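Local coordinates for protein 11R-lipoxygenase (Gersemia fruticosa, PDB 3VF1) that carries a catalytic non-heme iron and, as a calcium-regulated 11R-lipoxygenase, probably inserts both atoms of molecular oxygen into polyunsaturated fatty acids, at residues G136-P141 against V417-Y422; G334-K339 against L377-A382; I349-Q354 against S360-L365; S413-W418 against I513-D518. All coordinates share one frame; numbering follows the deposited sequence.

Contact 1 of 4, residues G136-P141 against V417-Y422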
# COMPACT_ATOMS: atom_id res chain seq x y z
N GLY A 136 15.66 7.88 23.29
CA GLY A 136 14.84 8.51 22.27
C GLY A 136 15.59 9.33 21.24
O GLY A 136 15.38 9.17 20.03
N LYS A 137 16.45 10.23 21.71
CA LYS A 137 17.20 11.14 20.84
C LYS A 137 17.71 10.44 19.57
O LYS A 137 18.34 9.39 19.64
CB LYS A 137 18.39 11.72 21.62
CG LYS A 137 19.02 12.95 20.99
CD LYS A 137 20.28 13.35 21.75
CE LYS A 137 20.89 14.64 21.21
NZ LYS A 137 20.11 15.85 21.61
N ALA A 138 17.42 11.04 18.42
CA ALA A 138 17.90 10.52 17.14
C ALA A 138 19.27 11.11 16.83
O ALA A 138 19.49 12.30 17.01
CB ALA A 138 16.91 10.84 16.03
N ILE A 139 20.17 10.27 16.34
CA ILE A 139 21.56 10.67 16.16
C ILE A 139 22.14 10.16 14.84
O ILE A 139 22.18 8.95 14.60
CB ILE A 139 22.44 10.14 17.31
CG1 ILE A 139 21.91 10.64 18.65
CG2 ILE A 139 23.89 10.56 17.12
CD1 ILE A 139 22.55 9.97 19.85
N LEU A 140 22.59 11.08 14.00
CA LEU A 140 23.27 10.72 12.76
C LEU A 140 24.66 10.18 13.06
O LEU A 140 25.26 10.54 14.07
CB LEU A 140 23.38 11.95 11.85
CG LEU A 140 22.05 12.56 11.38
CD1 LEU A 140 22.28 13.90 10.72
CD2 LEU A 140 21.35 11.60 10.44
N PRO A 141 25.17 9.30 12.18
CA PRO A 141 26.51 8.74 12.39
C PRO A 141 27.59 9.81 12.30
O PRO A 141 28.60 9.73 13.00
CB PRO A 141 26.65 7.73 11.25
CG PRO A 141 25.73 8.21 10.20
CD PRO A 141 24.57 8.84 10.92
N VAL A 417 15.85 8.82 10.08
CA VAL A 417 15.11 8.30 8.93
C VAL A 417 14.46 6.95 9.25
O VAL A 417 13.36 6.67 8.80
CB VAL A 417 16.01 8.17 7.70
CG1 VAL A 417 15.29 7.42 6.58
CG2 VAL A 417 16.46 9.54 7.22
N TRP A 418 15.16 6.12 10.02
CA TRP A 418 14.59 4.85 10.46
C TRP A 418 13.32 5.10 11.26
O TRP A 418 12.31 4.41 11.09
CB TRP A 418 15.58 4.07 11.31
CG TRP A 418 14.92 3.00 12.13
CD1 TRP A 418 14.36 3.15 13.36
CD2 TRP A 418 14.74 1.63 11.77
NE1 TRP A 418 13.84 1.95 13.79
CE2 TRP A 418 14.06 1.00 12.83
CE3 TRP A 418 15.08 0.87 10.65
CZ2 TRP A 418 13.73 -0.35 12.81
CZ3 TRP A 418 14.75 -0.48 10.63
CH2 TRP A 418 14.08 -1.07 11.70
N LYS A 419 13.37 6.09 12.14
CA LYS A 419 12.23 6.45 12.97
C LYS A 419 11.10 7.00 12.11
O LYS A 419 9.92 6.74 12.36
CB LYS A 419 12.63 7.49 14.02
CG LYS A 419 13.66 7.02 15.02
CD LYS A 419 14.01 8.13 16.00
CE LYS A 419 15.06 7.68 17.01
NZ LYS A 419 14.55 6.63 17.93
N LEU A 420 11.47 7.77 11.09
CA LEU A 420 10.50 8.40 10.21
C LEU A 420 9.69 7.36 9.44
O LEU A 420 8.47 7.42 9.39
CB LEU A 420 11.22 9.32 9.22
CG LEU A 420 10.31 10.05 8.22
CD1 LEU A 420 9.41 11.05 8.93
CD2 LEU A 420 11.14 10.73 7.15
N LEU A 421 10.39 6.40 8.84
CA LEU A 421 9.77 5.43 7.95
C LEU A 421 9.11 4.26 8.69
O LEU A 421 8.22 3.61 8.15
CB LEU A 421 10.80 4.87 6.97
CG LEU A 421 11.43 5.88 6.00
CD1 LEU A 421 12.43 5.18 5.09
CD2 LEU A 421 10.35 6.57 5.19
N TYR A 422 9.55 4.00 9.91
CA TYR A 422 9.13 2.79 10.62
C TYR A 422 7.61 2.58 10.60
O TYR A 422 7.15 1.51 10.22
CB TYR A 422 9.63 2.79 12.06
CG TYR A 422 9.29 1.51 12.79
CD1 TYR A 422 10.04 0.36 12.59
CD2 TYR A 422 8.21 1.45 13.66
CE1 TYR A 422 9.73 -0.81 13.24
CE2 TYR A 422 7.90 0.27 14.32
CZ TYR A 422 8.66 -0.85 14.10
OH TYR A 422 8.36 -2.03 14.75
O HOH W 1 17.06 6.43 19.53
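The side chain of Lys419 leaves its helix with CG anti to the carbonyl carbon (chi1 -63°), runs out straight through CD and CE, and bends only at its last torsion (chi4 -67°). The straight part lies alongside Ala138, whose CB is 3.8 Å from CE of Lys419. The final bend leaves the ammonium group beside Gly136 O and within reach of a water. Lys419 NZ makes a weak hydrogen bond of 3.4 Å to Gly136 O. It also donates to the water, 3.0 Å from NZ of Lys419; the same water lies 3.2 Å from Lys137 O and may bridge to it. The main direct polar partner of the ammonium is Leu649 O, with Ser413 O as a further weak one, so a buried charge is met by carbonyl oxygens and water. Lysine suits the place because its methylenes cover the small Ala138 while its length carries the ammonium to these acceptors. A methionine here would probably leave Leu649 O, the water and the weakly bonded Gly136 O without their donor. The loop 136-141 runs from strand 130-134, at the edge of a sheet of the PLAT beta sandwich, toward helix 148-164. Asp652 takes up Ala138 N, Tyr514 of helix 491-514 packs on Ala138, and helix 416-425, on the lipoxygenase side, presents Lys419 to the loop.

Contact 2 of 4, residues G334-K339 against L377-A382; sequences GLFYLK and LWLRCA
Leu379 of the helix points its forked end at Gly334 of the strand, and this is the tight part of the contact. Its CD1 lies 4.0 Å from Gly334 N and its CD2 4.1 Å from Gly334 CA, so one methyl sits by the amide and the other by the alpha carbon. Nothing larger than glycine fits easily: a beta carbon on Gly334 would lie only 2.8 Å from CD2 of Leu379. The bare backbone thus lets a branched side chain settle directly against the strand. Leucine can do so because CG stands anti to the backbone N (chi1 -178°), which carries both methyls out from the helix. The strand, 333-338, belongs to an antiparallel sheet of the lipoxygenase domain, and the helix, 369-410, is the long one that further along supplies His392 and His397 to the iron. Contact 2 itself lies away from the metal. Two residues on, the fit is looser. The Phe336 ring approaches Leu379 from the opposite direction and only its outermost carbon arrives, with CZ of Phe336 4.2 Å from CD2 of Leu379, the methyl meeting the ring obliquely. Phe261 of helix 254-263 fills in beside them, packing on Leu379 and standing edge-to-face to the Phe336 ring, while Ile349 of the neighbouring strand also touches Leu379. Past Phe336 the strand leaves the helix and runs on to the partly exposed Leu338 and Lys339.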
# COMPACT_ATOMS: atom_id res chain seq x y z
N GLY A 334 -10.47 3.16 -24.91
CA GLY A 334 -11.67 3.91 -24.62
C GLY A 334 -11.44 5.39 -24.83
O GLY A 334 -10.39 5.91 -24.47
N LEU A 335 -12.42 6.06 -25.42
CA LEU A 335 -12.32 7.50 -25.65
C LEU A 335 -13.39 8.20 -24.84
O LEU A 335 -14.54 7.76 -24.80
CB LEU A 335 -12.48 7.82 -27.13
CG LEU A 335 -11.92 9.17 -27.58
CD1 LEU A 335 -10.40 9.19 -27.46
CD2 LEU A 335 -12.35 9.49 -29.00
N PHE A 336 -13.01 9.29 -24.18
CA PHE A 336 -13.93 10.01 -23.31
C PHE A 336 -14.01 11.48 -23.69
O PHE A 336 -13.09 12.03 -24.30
CB PHE A 336 -13.49 9.87 -21.85
CG PHE A 336 -13.46 8.45 -21.35
CD1 PHE A 336 -12.45 7.59 -21.75
CD2 PHE A 336 -14.42 7.98 -20.48
CE1 PHE A 336 -12.41 6.29 -21.30
CE2 PHE A 336 -14.39 6.68 -20.03
CZ PHE A 336 -13.38 5.83 -20.44
N TYR A 337 -15.12 12.11 -23.32
CA TYR A 337 -15.35 13.52 -23.62
C TYR A 337 -15.59 14.29 -22.33
O TYR A 337 -16.32 13.83 -21.45
CB TYR A 337 -16.56 13.66 -24.54
CG TYR A 337 -16.83 15.07 -25.00
CD1 TYR A 337 -15.99 15.70 -25.90
CD2 TYR A 337 -17.95 15.77 -24.55
CE1 TYR A 337 -16.24 16.99 -26.34
CE2 TYR A 337 -18.21 17.05 -24.98
CZ TYR A 337 -17.35 17.66 -25.88
OH TYR A 337 -17.60 18.94 -26.31
N LEU A 338 -14.97 15.45 -22.20
CA LEU A 338 -15.17 16.31 -21.04
C LEU A 338 -16.36 17.23 -21.28
O LEU A 338 -16.27 18.21 -22.00
CB LEU A 338 -13.92 17.14 -20.76
CG LEU A 338 -14.03 18.14 -19.61
CD1 LEU A 338 -14.26 17.43 -18.28
CD2 LEU A 338 -12.78 19.01 -19.54
N LYS A 339 -17.49 16.89 -20.67
CA LYS A 339 -18.72 17.65 -20.86
C LYS A 339 -18.60 19.06 -20.29
O LYS A 339 -17.67 19.36 -19.54
CB LYS A 339 -19.90 16.92 -20.21
CG LYS A 339 -20.22 15.59 -20.86
CD LYS A 339 -21.26 14.81 -20.07
CE LYS A 339 -22.59 15.55 -20.00
NZ LYS A 339 -23.59 14.80 -19.19
N LEU A 377 -18.51 -3.09 -20.57
CA LEU A 377 -18.13 -4.14 -19.63
C LEU A 377 -16.74 -4.68 -19.95
O LEU A 377 -15.96 -4.96 -19.04
CB LEU A 377 -19.16 -5.28 -19.65
CG LEU A 377 -20.52 -4.94 -19.04
CD1 LEU A 377 -21.55 -6.01 -19.36
CD2 LEU A 377 -20.40 -4.75 -17.53
N TRP A 378 -16.44 -4.82 -21.23
CA TRP A 378 -15.14 -5.34 -21.65
C TRP A 378 -14.01 -4.35 -21.41
O TRP A 378 -12.87 -4.74 -21.19
CB TRP A 378 -15.18 -5.75 -23.13
CG TRP A 378 -15.79 -7.11 -23.35
CD1 TRP A 378 -17.09 -7.38 -23.67
CD2 TRP A 378 -15.13 -8.38 -23.26
NE1 TRP A 378 -17.27 -8.74 -23.79
CE2 TRP A 378 -16.08 -9.37 -23.54
CE3 TRP A 378 -13.81 -8.76 -22.98
CZ2 TRP A 378 -15.77 -10.73 -23.54
CZ3 TRP A 378 -13.50 -10.11 -22.98
CH2 TRP A 378 -14.48 -11.08 -23.26
N LEU A 379 -14.33 -3.06 -21.45
CA LEU A 379 -13.35 -2.02 -21.16
C LEU A 379 -13.00 -2.03 -19.68
O LEU A 379 -11.83 -1.90 -19.31
CB LEU A 379 -13.88 -0.64 -21.57
CG LEU A 379 -12.93 0.54 -21.37
CD1 LEU A 379 -11.68 0.39 -22.23
CD2 LEU A 379 -13.64 1.85 -21.68
N ARG A 380 -14.01 -2.17 -18.83
CA ARG A 380 -13.80 -2.22 -17.39
C ARG A 380 -13.05 -3.48 -16.98
O ARG A 380 -12.24 -3.46 -16.06
CB ARG A 380 -15.15 -2.16 -16.66
CG ARG A 380 -15.87 -0.84 -16.81
CD ARG A 380 -15.13 0.28 -16.10
NE ARG A 380 -15.08 0.07 -14.66
CZ ARG A 380 -14.25 0.71 -13.83
NH1 ARG A 380 -13.38 1.60 -14.30
NH2 ARG A 380 -14.28 0.45 -12.54
N CYS A 381 -13.34 -4.59 -17.66
CA CYS A 381 -12.68 -5.85 -17.35
C CYS A 381 -11.17 -5.71 -17.54
O CYS A 381 -10.39 -6.18 -16.72
CB CYS A 381 -13.23 -6.98 -18.22
SG CYS A 381 -12.70 -8.63 -17.69
N ALA A 382 -10.78 -5.07 -18.64
CA ALA A 382 -9.37 -4.81 -18.91
C ALA A 382 -8.78 -3.97 -17.79
O ALA A 382 -7.66 -4.23 -17.32
CB ALA A 382 -9.21 -4.11 -20.24

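Contact 3 of 4, residues I349-Q354 against S360-L365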
# COMPACT_ATOMS: atom_id res chain seq x y z
N ILE A 349 -15.33 3.02 -28.15
CA ILE A 349 -14.55 1.91 -27.62
C ILE A 349 -14.13 0.94 -28.72
O ILE A 349 -14.93 0.61 -29.60
CB ILE A 349 -15.33 1.12 -26.56
CG1 ILE A 349 -15.60 1.99 -25.33
CG2 ILE A 349 -14.56 -0.13 -26.15
CD1 ILE A 349 -16.51 1.33 -24.30
N GLN A 350 -12.89 0.49 -28.67
CA GLN A 350 -12.38 -0.53 -29.58
C GLN A 350 -11.76 -1.64 -28.74
O GLN A 350 -10.85 -1.39 -27.96
CB GLN A 350 -11.35 0.07 -30.53
CG GLN A 350 -10.86 -0.88 -31.61
CD GLN A 350 -9.88 -0.22 -32.56
OE1 GLN A 350 -10.27 0.58 -33.42
NE2 GLN A 350 -8.60 -0.53 -32.40
N LEU A 351 -12.26 -2.86 -28.89
CA LEU A 351 -11.89 -3.95 -27.98
C LEU A 351 -10.45 -4.43 -28.16
O LEU A 351 -9.78 -4.75 -27.18
CB LEU A 351 -12.86 -5.12 -28.14
CG LEU A 351 -14.33 -4.81 -27.82
CD1 LEU A 351 -15.19 -6.06 -27.98
CD2 LEU A 351 -14.48 -4.23 -26.42
N TYR A 352 -9.98 -4.49 -29.40
CA TYR A 352 -8.61 -4.93 -29.67
C TYR A 352 -7.79 -3.80 -30.30
O TYR A 352 -8.34 -2.90 -30.92
CB TYR A 352 -8.60 -6.16 -30.58
CG TYR A 352 -9.19 -7.40 -29.95
CD1 TYR A 352 -8.42 -8.21 -29.11
CD2 TYR A 352 -10.50 -7.79 -30.21
CE1 TYR A 352 -8.96 -9.36 -28.54
CE2 TYR A 352 -11.04 -8.93 -29.65
CZ TYR A 352 -10.26 -9.71 -28.82
OH TYR A 352 -10.80 -10.85 -28.26
N GLN A 353 -6.47 -3.87 -30.14
CA GLN A 353 -5.58 -2.81 -30.59
C GLN A 353 -5.66 -2.57 -32.09
O GLN A 353 -5.78 -1.43 -32.54
CB GLN A 353 -4.13 -3.14 -30.20
CG GLN A 353 -3.82 -2.94 -28.72
CD GLN A 353 -3.78 -1.48 -28.33
OE1 GLN A 353 -3.00 -0.70 -28.89
NE2 GLN A 353 -4.61 -1.09 -27.36
N GLN A 354 -5.60 -3.64 -32.87
CA GLN A 354 -5.54 -3.53 -34.33
C GLN A 354 -6.93 -3.58 -34.96
O GLN A 354 -7.67 -4.55 -34.77
CB GLN A 354 -4.67 -4.64 -34.90
CG GLN A 354 -3.22 -4.56 -34.46
CD GLN A 354 -2.55 -3.27 -34.89
OE1 GLN A 354 -2.77 -2.79 -36.01
NE2 GLN A 354 -1.74 -2.70 -34.01
N SER A 360 -14.52 -3.66 -34.55
CA SER A 360 -15.05 -2.36 -34.95
C SER A 360 -15.02 -1.37 -33.80
O SER A 360 -14.69 -1.73 -32.67
CB SER A 360 -16.50 -2.53 -35.41
OG SER A 360 -17.30 -2.98 -34.33
N ILE A 361 -15.38 -0.13 -34.10
CA ILE A 361 -15.51 0.90 -33.07
C ILE A 361 -16.95 0.97 -32.57
O ILE A 361 -17.88 1.17 -33.36
CB ILE A 361 -15.07 2.27 -33.60
CG1 ILE A 361 -13.59 2.23 -33.98
CG2 ILE A 361 -15.33 3.35 -32.55
CD1 ILE A 361 -13.06 3.53 -34.55
N TRP A 362 -17.13 0.79 -31.27
CA TRP A 362 -18.45 0.81 -30.65
C TRP A 362 -18.75 2.22 -30.15
O TRP A 362 -17.87 2.94 -29.70
CB TRP A 362 -18.52 -0.18 -29.50
CG TRP A 362 -18.11 -1.57 -29.89
CD1 TRP A 362 -16.83 -2.05 -29.96
CD2 TRP A 362 -18.97 -2.64 -30.27
NE1 TRP A 362 -16.85 -3.37 -30.36
CE2 TRP A 362 -18.15 -3.75 -30.55
CE3 TRP A 362 -20.36 -2.78 -30.39
CZ2 TRP A 362 -18.67 -4.98 -30.95
CZ3 TRP A 362 -20.87 -4.00 -30.79
CH2 TRP A 362 -20.03 -5.08 -31.07
N THR A 363 -20.02 2.60 -30.22
CA THR A 363 -20.44 3.96 -29.91
C THR A 363 -21.92 3.99 -29.57
O THR A 363 -22.73 3.39 -30.27
CB THR A 363 -20.15 4.88 -31.12
OG1 THR A 363 -18.80 5.34 -31.06
CG2 THR A 363 -21.06 6.06 -31.13
N PRO A 364 -22.29 4.70 -28.50
CA PRO A 364 -23.69 4.73 -28.05
C PRO A 364 -24.61 5.43 -29.05
O PRO A 364 -25.82 5.24 -29.01
CB PRO A 364 -23.63 5.51 -26.74
CG PRO A 364 -22.43 6.37 -26.87
CD PRO A 364 -21.44 5.58 -27.67
N LEU A 365 -24.02 6.24 -29.92
CA LEU A 365 -24.74 6.90 -31.00
C LEU A 365 -25.12 5.95 -32.15
O LEU A 365 -26.22 6.06 -32.70
CB LEU A 365 -23.89 8.04 -31.55
CG LEU A 365 -24.58 9.06 -32.45
CD1 LEU A 365 -25.58 9.88 -31.66
CD2 LEU A 365 -23.54 9.96 -33.11
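Ile349 and Trp362 face each other as an antiparallel hydrogen-bonded pair in the beta hairpin of strands 344-350 and 361-362, the latter at the edge of the sheet. Both backbone donors and both acceptors of the pair are used. Trp362 N gives the straighter bond, 2.8 Å to Ile349 O with an angle of 171° at the hydrogen, and lies in the carbonyl plane. The return bond from Ile349 N to Trp362 O is 3.0 Å long and more bent, at 149°, its donor tilted from the carbonyl plane. Ile349 O also receives a CA-H...O contact from Ile361, CA of Ile361 being 3.5 Å away. The next residue, Gln350, turns its amide to the backbone of its own loop. Reaching out along an extended chain with CG anti to the backbone N (chi1 -175°), it donates through NE2 to Tyr352 O at 2.8 Å. The same nitrogen also bonds Asn279 O, so two carbonyls hold the buried amide, and glutamine is long enough to reach both. Tyr352 O has a second donor in Asn359 ND2. Leu351 packs against Trp362: its CG lies 3.9 Å from NE1 of Trp362, the two side chains crossing obliquely, and Lys604 adds a cation-pi contact to the indole. The five-membered ring is turned so that Ile349 O lies at its edge and in its plane, 3.3 Å from CD1 of Trp362.

Contact 4 of 4, residues S413-W418 against I513-D518; sequences SVHPVW and IYYNDD
Tyr515 OH and His415 NE2 both hydrogen-bond one carboxylate oxygen, OD2 of Asp524, which draws the two side chains together at about a right angle. Where they meet, Tyr515 OH lies 3.2 Å from CE1 of His415, near the plane of the imidazole and at its edge. The other ring nitrogen works within its own segment: Val417 N donates 3.1 Å to ND1 of His415, close to the ring plane, at an angle of 156°. His415 is therefore the N-cap of helix 416-425. Its chi1 of -162°, which places CG opposite the backbone N, turns the ND1 edge of the ring back to that amide while NE2 still faces Asp524. Proline follows in the first turn, a position where no amide hydrogen is needed. Its CB lies over a face of the Tyr514 ring in a CH-pi contact, 3.8 Å from the centroid and 16° off the normal, with Pro416 CB 3.6 Å from CD2 of Tyr514. CG2 of Ile513 covers the opposite face, so the ring is sandwiched at the end of helix 491-514 while its hydroxyl bonds Asp652. An asparagine in place of His415 would probably lose the edge contact with Tyr515 and leave Asp524 with one donor fewer. Because ND1 accepts, the imidazole proton probably sits on NE2, facing the carboxylate; the aspartate would then polarise the ring and make ND1 a better acceptor for the helix start.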
# COMPACT_ATOMS: atom_id res chain seq x y z
N SER A 413 18.43 1.77 14.60
CA SER A 413 17.19 2.33 15.12
C SER A 413 17.36 3.70 15.77
O SER A 413 16.38 4.32 16.19
CB SER A 413 16.56 1.35 16.13
OG SER A 413 17.48 1.02 17.16
N VAL A 414 18.60 4.19 15.84
CA VAL A 414 18.87 5.51 16.40
C VAL A 414 18.86 6.58 15.30
O VAL A 414 18.88 7.78 15.59
CB VAL A 414 20.22 5.54 17.15
CG1 VAL A 414 21.39 5.46 16.17
CG2 VAL A 414 20.33 6.78 18.02
N HIS A 415 18.83 6.14 14.05
CA HIS A 415 18.83 7.04 12.91
C HIS A 415 17.45 7.67 12.72
O HIS A 415 16.43 6.98 12.80
CB HIS A 415 19.23 6.27 11.65
CG HIS A 415 19.67 7.14 10.51
ND1 HIS A 415 18.86 8.12 9.97
CD2 HIS A 415 20.82 7.16 9.80
CE1 HIS A 415 19.51 8.72 8.99
NE2 HIS A 415 20.69 8.16 8.86
N PRO A 416 17.40 8.99 12.47
CA PRO A 416 16.12 9.71 12.34
C PRO A 416 15.24 9.21 11.20
O PRO A 416 14.02 9.19 11.33
CB PRO A 416 16.56 11.16 12.09
CG PRO A 416 17.97 11.07 11.62
CD PRO A 416 18.55 9.90 12.34
N VAL A 417 15.85 8.82 10.08
CA VAL A 417 15.11 8.30 8.93
C VAL A 417 14.46 6.95 9.25
O VAL A 417 13.36 6.67 8.80
CB VAL A 417 16.01 8.17 7.70
CG1 VAL A 417 15.29 7.42 6.58
CG2 VAL A 417 16.46 9.54 7.22
N TRP A 418 15.16 6.12 10.02
CA TRP A 418 14.59 4.85 10.46
C TRP A 418 13.32 5.10 11.26
O TRP A 418 12.31 4.41 11.09
CB TRP A 418 15.58 4.07 11.31
CG TRP A 418 14.92 3.00 12.13
CD1 TRP A 418 14.36 3.15 13.36
CD2 TRP A 418 14.74 1.63 11.77
NE1 TRP A 418 13.84 1.95 13.79
CE2 TRP A 418 14.06 1.00 12.83
CE3 TRP A 418 15.08 0.87 10.65
CZ2 TRP A 418 13.73 -0.35 12.81
CZ3 TRP A 418 14.75 -0.48 10.63
CH2 TRP A 418 14.08 -1.07 11.70
N ILE A 513 15.59 19.12 10.64
CA ILE A 513 15.92 19.12 12.06
C ILE A 513 17.28 18.48 12.30
O ILE A 513 18.03 18.90 13.19
CB ILE A 513 14.86 18.36 12.88
CG1 ILE A 513 13.59 19.21 13.03
CG2 ILE A 513 15.40 18.02 14.27
CD1 ILE A 513 12.42 18.46 13.64
N TYR A 514 17.61 17.47 11.50
CA TYR A 514 18.83 16.69 11.71
C TYR A 514 19.91 16.98 10.67
O TYR A 514 21.10 16.90 10.98
CB TYR A 514 18.48 15.20 11.72
CG TYR A 514 17.47 14.85 12.78
CD1 TYR A 514 17.86 14.62 14.09
CD2 TYR A 514 16.12 14.76 12.48
CE1 TYR A 514 16.94 14.31 15.07
CE2 TYR A 514 15.19 14.46 13.45
CZ TYR A 514 15.60 14.23 14.74
OH TYR A 514 14.68 13.93 15.72
N TYR A 515 19.50 17.31 9.45
CA TYR A 515 20.45 17.65 8.39
C TYR A 515 20.48 19.16 8.19
O TYR A 515 19.55 19.74 7.65
CB TYR A 515 20.06 16.97 7.08
CG TYR A 515 20.09 15.46 7.13
CD1 TYR A 515 18.97 14.73 7.52
CD2 TYR A 515 21.24 14.76 6.79
CE1 TYR A 515 19.00 13.35 7.56
CE2 TYR A 515 21.28 13.37 6.83
CZ TYR A 515 20.15 12.68 7.22
OH TYR A 515 20.18 11.30 7.26
N ASN A 516 21.57 19.79 8.64
CA ASN A 516 21.68 21.24 8.59
C ASN A 516 22.00 21.74 7.18
O ASN A 516 21.74 22.89 6.85
CB ASN A 516 22.74 21.73 9.57
CG ASN A 516 22.33 23.00 10.28
OD1 ASN A 516 22.26 23.05 11.51
ND2 ASN A 516 22.05 24.05 9.51
N ASP A 517 22.58 20.87 6.36
CA ASP A 517 22.96 21.24 5.00
C ASP A 517 23.20 20.01 4.14
O ASP A 517 23.15 18.88 4.62
CB ASP A 517 24.20 22.13 5.03
CG ASP A 517 25.37 21.48 5.75
OD1 ASP A 517 25.60 20.27 5.56
OD2 ASP A 517 26.07 22.19 6.51
N ASP A 518 23.46 20.24 2.85
CA ASP A 518 23.63 19.14 1.90
C ASP A 518 24.84 18.28 2.25
O ASP A 518 24.87 17.09 1.93
CB ASP A 518 23.76 19.69 0.48
CG ASP A 518 22.55 20.49 0.05
OD1 ASP A 518 21.49 20.36 0.70
OD2 ASP A 518 22.65 21.24 -0.95

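In the fold
All four contacts are largely buried, yet they form two clusters on opposite sides of the chain's centre. Contacts 1 and 4 share helix 416-425, their centres about 6 Å apart; Ile139 N meets Val414 O between them, and Asp652 serves a donor in each. Both rely on polar side chains whose main partners lie beyond their segments, fitting a junction of loops and helix ends near the PLAT sandwich. Contacts 2 and 3, about 10 Å apart between centres, use neighbouring strands of one sheet. Contact 2 is apolar side-chain packing, helix on strand backbone and ring; contact 3, with partly exposed residues, is backbone pairing at the sheet's edge. Leu379 packing on Ile349 joins them.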